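Local coordinates for protein putative fimbriae assembly chaperone (Salmonella typhimurium, PDB 2CO7) that probably acts as a periplasmic chaperone of the PapD family, assisting the folding of fimbrial subunits and their assembly into Saf fimbriae, at residues T138-G144 / W203-D208; N153-V157 / A187-N192. All coordinates share one frame; numbering follows the deposited sequence. Where two conformers were deposited one is given.

Contact 1 (T138-G144 / W203-D208); sequences TPEDVAG and WRVITD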
# COMPACT_ATOMS: atom_id res chain seq x y z
N THR B 138 -20.89 -13.56 -2.72
CA THR B 138 -19.50 -13.12 -2.55
C THR B 138 -18.68 -13.43 -3.81
O THR B 138 -19.10 -14.28 -4.62
CB THR B 138 -18.85 -13.87 -1.37
OG1 THR B 138 -18.76 -15.27 -1.67
CG2 THR B 138 -19.66 -13.68 -0.10
N PRO B 139 -17.52 -12.79 -3.96
CA PRO B 139 -16.62 -13.15 -5.09
C PRO B 139 -16.33 -14.65 -5.10
O PRO B 139 -16.39 -15.28 -6.16
CB PRO B 139 -15.36 -12.30 -4.82
CG PRO B 139 -15.97 -11.01 -4.12
CD PRO B 139 -16.99 -11.66 -3.17
N GLU B 140 -16.05 -15.25 -3.94
CA GLU B 140 -15.62 -16.65 -3.96
C GLU B 140 -16.72 -17.61 -4.43
O GLU B 140 -16.40 -18.65 -4.99
CB GLU B 140 -14.98 -17.07 -2.64
CG GLU B 140 -15.94 -17.31 -1.50
CD GLU B 140 -15.26 -17.68 -0.17
OE1 GLU B 140 -14.13 -18.22 -0.15
OE2 GLU B 140 -15.91 -17.46 0.88
N ASP B 141 -17.99 -17.22 -4.26
CA ASP B 141 -19.11 -17.96 -4.79
C ASP B 141 -19.06 -18.15 -6.30
O ASP B 141 -19.54 -19.15 -6.79
CB ASP B 141 -20.41 -17.26 -4.43
CG ASP B 141 -20.74 -17.33 -2.95
OD1 ASP B 141 -21.58 -16.49 -2.51
OD2 ASP B 141 -20.18 -18.23 -2.24
N VAL B 142 -18.49 -17.17 -7.00
CA VAL B 142 -18.47 -17.13 -8.48
C VAL B 142 -17.07 -17.08 -9.07
O VAL B 142 -16.93 -16.87 -10.30
CB VAL B 142 -19.38 -15.97 -9.08
CG1 VAL B 142 -20.88 -16.24 -8.79
CG2 VAL B 142 -19.00 -14.59 -8.54
N ALA B 143 -16.04 -17.27 -8.25
CA ALA B 143 -14.63 -17.15 -8.70
C ALA B 143 -14.20 -18.25 -9.68
O ALA B 143 -13.24 -18.07 -10.44
CB ALA B 143 -13.66 -17.08 -7.50
N GLY B 144 -14.94 -19.37 -9.68
CA GLY B 144 -14.77 -20.43 -10.68
C GLY B 144 -15.25 -20.02 -12.06
O GLY B 144 -15.14 -20.80 -13.02
N TRP B 203 -5.72 -20.92 -8.47
CA TRP B 203 -5.77 -19.65 -7.78
C TRP B 203 -6.67 -19.71 -6.57
O TRP B 203 -7.46 -20.65 -6.42
CB TRP B 203 -6.23 -18.51 -8.71
CG TRP B 203 -7.67 -18.61 -9.19
CD1 TRP B 203 -8.74 -17.91 -8.71
CD2 TRP B 203 -8.17 -19.45 -10.25
NE1 TRP B 203 -9.89 -18.28 -9.41
CE2 TRP B 203 -9.56 -19.20 -10.37
CE3 TRP B 203 -7.57 -20.36 -11.12
CZ2 TRP B 203 -10.37 -19.86 -11.31
CZ3 TRP B 203 -8.36 -21.02 -12.05
CH2 TRP B 203 -9.76 -20.76 -12.14
N ARG B 204 -6.52 -18.70 -5.72
CA ARG B 204 -7.42 -18.47 -4.61
C ARG B 204 -7.83 -16.99 -4.67
O ARG B 204 -7.23 -16.21 -5.41
CB ARG B 204 -6.73 -18.77 -3.28
CG ARG B 204 -6.37 -20.25 -3.06
CD ARG B 204 -5.40 -20.36 -1.93
NE ARG B 204 -4.81 -21.68 -1.78
CZ ARG B 204 -5.22 -22.59 -0.90
NH1 ARG B 204 -6.25 -22.34 -0.10
NH2 ARG B 204 -4.60 -23.77 -0.83
N VAL B 205 -8.88 -16.65 -3.95
CA VAL B 205 -9.21 -15.25 -3.81
C VAL B 205 -9.10 -14.87 -2.34
O VAL B 205 -9.31 -15.68 -1.46
CB VAL B 205 -10.61 -14.85 -4.38
CG1 VAL B 205 -10.66 -15.12 -5.94
CG2 VAL B 205 -11.74 -15.56 -3.66
N ILE B 206 -8.74 -13.62 -2.09
CA ILE B 206 -8.78 -13.12 -0.73
C ILE B 206 -10.26 -12.81 -0.46
O ILE B 206 -10.91 -12.08 -1.24
CB ILE B 206 -7.91 -11.87 -0.56
CG1 ILE B 206 -6.45 -12.14 -0.98
CG2 ILE B 206 -7.95 -11.41 0.93
CD1 ILE B 206 -5.60 -10.86 -0.94
N THR B 207 -10.80 -13.42 0.60
CA THR B 207 -12.24 -13.30 0.92
C THR B 207 -12.58 -11.94 1.53
O THR B 207 -11.68 -11.15 1.84
CB THR B 207 -12.73 -14.41 1.91
OG1 THR B 207 -12.33 -14.10 3.26
CG2 THR B 207 -12.20 -15.79 1.49
N ASP B 208 -13.88 -11.67 1.71
CA ASP B 208 -14.34 -10.49 2.42
C ASP B 208 -13.77 -10.34 3.83
O ASP B 208 -13.76 -9.24 4.38
CB ASP B 208 -15.87 -10.45 2.47
CG ASP B 208 -16.51 -10.34 1.10
OD1 ASP B 208 -17.63 -10.87 0.95
OD2 ASP B 208 -15.95 -9.71 0.17
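The short helix 139-142, at the start of the C-terminal immunoglobulin-like domain of this PapD-type chaperone, packs through Glu140 and its follower Ala143 against Val205 of strand 201-205. Its N-terminus is closed by a capping box. Thr138 N donates to Asp141 OD1 at 3.0 Å, meeting that oxygen from above the carboxylate plane, 50° out of it. The return bond, from Asp141 N to Thr138 OG1, is weak at 3.3 Å.

The apolar centre of the contact is Val205, whose two methyls divide their work. Val205 CG1 rests on the methyl of Ala143, 3.9 Å from its CB, while CG2 turns to Glu140, 3.7 Å from that residue's CB. The carboxylate of Glu140, modelled in two conformers, passes near the Thr207 methyl in the copy described, a position that should be read with caution.

At the other end of 203-208, Asp208 brings its carboxylate beside Thr138 and Pro139. Asp208 OD1 approaches Thr138 CG2 at 3.6 Å and OD2 lies near Pro139 CD, both apolar neighbours. Its CG stands beside the backbone N (chi1 -63°), which turns the carboxylate toward the helix start. Asp208 OD2 also forms a salt bridge with Arg131, at the end of strand 116-131 of the N-terminal domain's sheet, and this pairing probably helps to join the two domains. The junction between domains therefore adjoins the helix cap.

Trp203 closes the far end. Its ring meets Trp148 and Phe216, and its CG sits between the backbone N and carbonyl carbon (chi1 66°), presenting the indole edge to the helix follower. There Ala143 O lies in the ring plane, 3.5 Å from both Trp203 NE1 and CZ2.

Contact 2 (N153-V157 / A187-N192); sequences NKLKV and ADKTLN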
# COMPACT_ATOMS: atom_id res chain seq x y z
N ASN B 153 3.85 -15.92 -23.96
CA ASN B 153 4.17 -15.60 -22.57
C ASN B 153 3.04 -14.85 -21.86
O ASN B 153 3.17 -14.47 -20.70
CB ASN B 153 5.49 -14.83 -22.48
CG ASN B 153 6.22 -15.05 -21.15
OD1 ASN B 153 6.98 -14.19 -20.70
ND2 ASN B 153 6.01 -16.22 -20.53
N LYS B 154 1.92 -14.66 -22.55
CA LYS B 154 0.84 -13.82 -22.01
C LYS B 154 -0.26 -14.64 -21.35
O LYS B 154 -0.76 -15.61 -21.93
CB LYS B 154 0.27 -12.87 -23.07
CG LYS B 154 1.35 -12.04 -23.74
CD LYS B 154 0.88 -10.67 -24.13
CE LYS B 154 2.06 -9.83 -24.58
NZ LYS B 154 1.74 -8.38 -24.63
N LEU B 155 -0.62 -14.25 -20.14
CA LEU B 155 -1.64 -14.93 -19.39
C LEU B 155 -2.71 -13.89 -19.19
O LEU B 155 -2.45 -12.84 -18.63
CB LEU B 155 -1.10 -15.35 -18.02
CG LEU B 155 -1.58 -16.60 -17.25
CD1 LEU B 155 -1.79 -16.25 -15.78
CD2 LEU B 155 -2.80 -17.32 -17.84
N LYS B 156 -3.92 -14.19 -19.64
CA LYS B 156 -5.02 -13.25 -19.47
C LYS B 156 -6.08 -13.93 -18.63
O LYS B 156 -6.42 -15.09 -18.86
CB LYS B 156 -5.58 -12.83 -20.84
CG LYS B 156 -6.76 -11.82 -20.81
CD LYS B 156 -7.23 -11.58 -22.26
CE LYS B 156 -8.28 -10.48 -22.36
NZ LYS B 156 -8.68 -10.28 -23.81
N VAL B 157 -6.59 -13.17 -17.68
CA VAL B 157 -7.71 -13.59 -16.83
C VAL B 157 -8.88 -12.67 -17.14
O VAL B 157 -8.71 -11.44 -17.21
CB VAL B 157 -7.33 -13.54 -15.32
CG1 VAL B 157 -6.91 -12.15 -14.91
CG2 VAL B 157 -8.50 -14.04 -14.45
N ALA B 187 -14.14 -7.21 -16.29
CA ALA B 187 -12.86 -6.66 -16.71
C ALA B 187 -11.88 -7.80 -16.89
O ALA B 187 -12.12 -8.89 -16.40
CB ALA B 187 -12.34 -5.63 -15.69
N ASP B 188 -10.77 -7.54 -17.61
CA ASP B 188 -9.70 -8.50 -17.80
C ASP B 188 -8.38 -7.91 -17.34
O ASP B 188 -8.22 -6.68 -17.33
CB ASP B 188 -9.55 -8.84 -19.27
CG ASP B 188 -10.87 -9.09 -19.93
OD1 ASP B 188 -11.64 -9.84 -19.33
OD2 ASP B 188 -11.14 -8.48 -21.00
N LYS B 189 -7.44 -8.79 -17.02
CA LYS B 189 -6.04 -8.44 -16.77
C LYS B 189 -5.14 -9.37 -17.57
O LYS B 189 -5.44 -10.56 -17.70
CB LYS B 189 -5.67 -8.55 -15.28
CG LYS B 189 -6.34 -7.51 -14.40
CD LYS B 189 -5.80 -6.12 -14.71
CE LYS B 189 -6.20 -5.12 -13.66
NZ LYS B 189 -5.36 -3.86 -13.78
N THR B 190 -4.04 -8.81 -18.05
CA THR B 190 -3.06 -9.55 -18.87
C THR B 190 -1.69 -9.36 -18.27
O THR B 190 -1.25 -8.23 -18.06
CB THR B 190 -3.03 -9.06 -20.33
OG1 THR B 190 -4.29 -9.31 -20.95
CG2 THR B 190 -1.91 -9.76 -21.14
N LEU B 191 -0.99 -10.46 -18.05
CA LEU B 191 0.38 -10.41 -17.55
C LEU B 191 1.33 -11.18 -18.47
O LEU B 191 0.96 -12.22 -19.01
CB LEU B 191 0.41 -10.99 -16.13
CG LEU B 191 -0.38 -12.28 -15.93
CD1 LEU B 191 0.32 -13.13 -14.92
CD2 LEU B 191 -1.86 -12.04 -15.53
N ASN B 192 2.54 -10.65 -18.67
CA ASN B 192 3.59 -11.38 -19.38
C ASN B 192 4.16 -12.49 -18.51
O ASN B 192 4.79 -12.22 -17.48
CB ASN B 192 4.73 -10.45 -19.82
CG ASN B 192 4.33 -9.50 -20.93
OD1 ASN B 192 3.22 -9.57 -21.46
ND2 ASN B 192 5.24 -8.61 -21.30
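The flat groups that meet here are the peptides of strands 154-157 and 187-191, with Leu155, Leu191, Val157 and Lys189 on one face of the sheet and Lys156 and Thr190 on the other. The strands run antiparallel, at 165°. Leu155 and Leu191 form one hydrogen-bonded pair, Leu155 N reaching Leu191 O at 2.8 Å, and Val157 and Lys189 form the next; each pair exchanges two bonds.

On the leucine face the two residues lie side by side, Leu155 CB 3.8 Å from Leu191 CG. Leu191 takes an unusual shape, with CG between its backbone N and carbonyl carbon (chi1 45°), and its CD2 comes down on Leu155 O at 3.3 Å. Trp148 of strand 147-151 covers Leu155 and Val157. Lys189, on the same face, leads its amine away to a salt bridge with Glu181.

Across the other face, Lys156 extends past Thr190, its CG 3.5 Å from Thr190 OG1, and leaves NZ 4.1 Å from Asp188 OD2, too far for a salt bridge. Lys154 CE lies 3.3 Å from Asn192 OD1. Backbone bonds thus carry the pairing, while Lys154 and Lys156 contribute mainly their aliphatic lengths.

Both contacts belong to the C-terminal domain, in the order 138-144, 153-157, 187-192, 203-208 along the chain, so the partners of contact 2 fall between those of contact 1. Their centres are 18 Å apart and their nearest atoms about 7 Å, without touching. Contact 2 pairs the central strand and one outer strand of the three-stranded sheet 147-151, 154-159, 187-191; contact 1 sets helix 139-142 against strand 201-205 of the other sheet, the strand that follows 187-191. Trp148 bridges them, meeting Trp203 from one and Leu155 and Val157 from the other. One contact thus lies by the domain junction, the other in the second sheet, one face of which is turned to the sandwich interior.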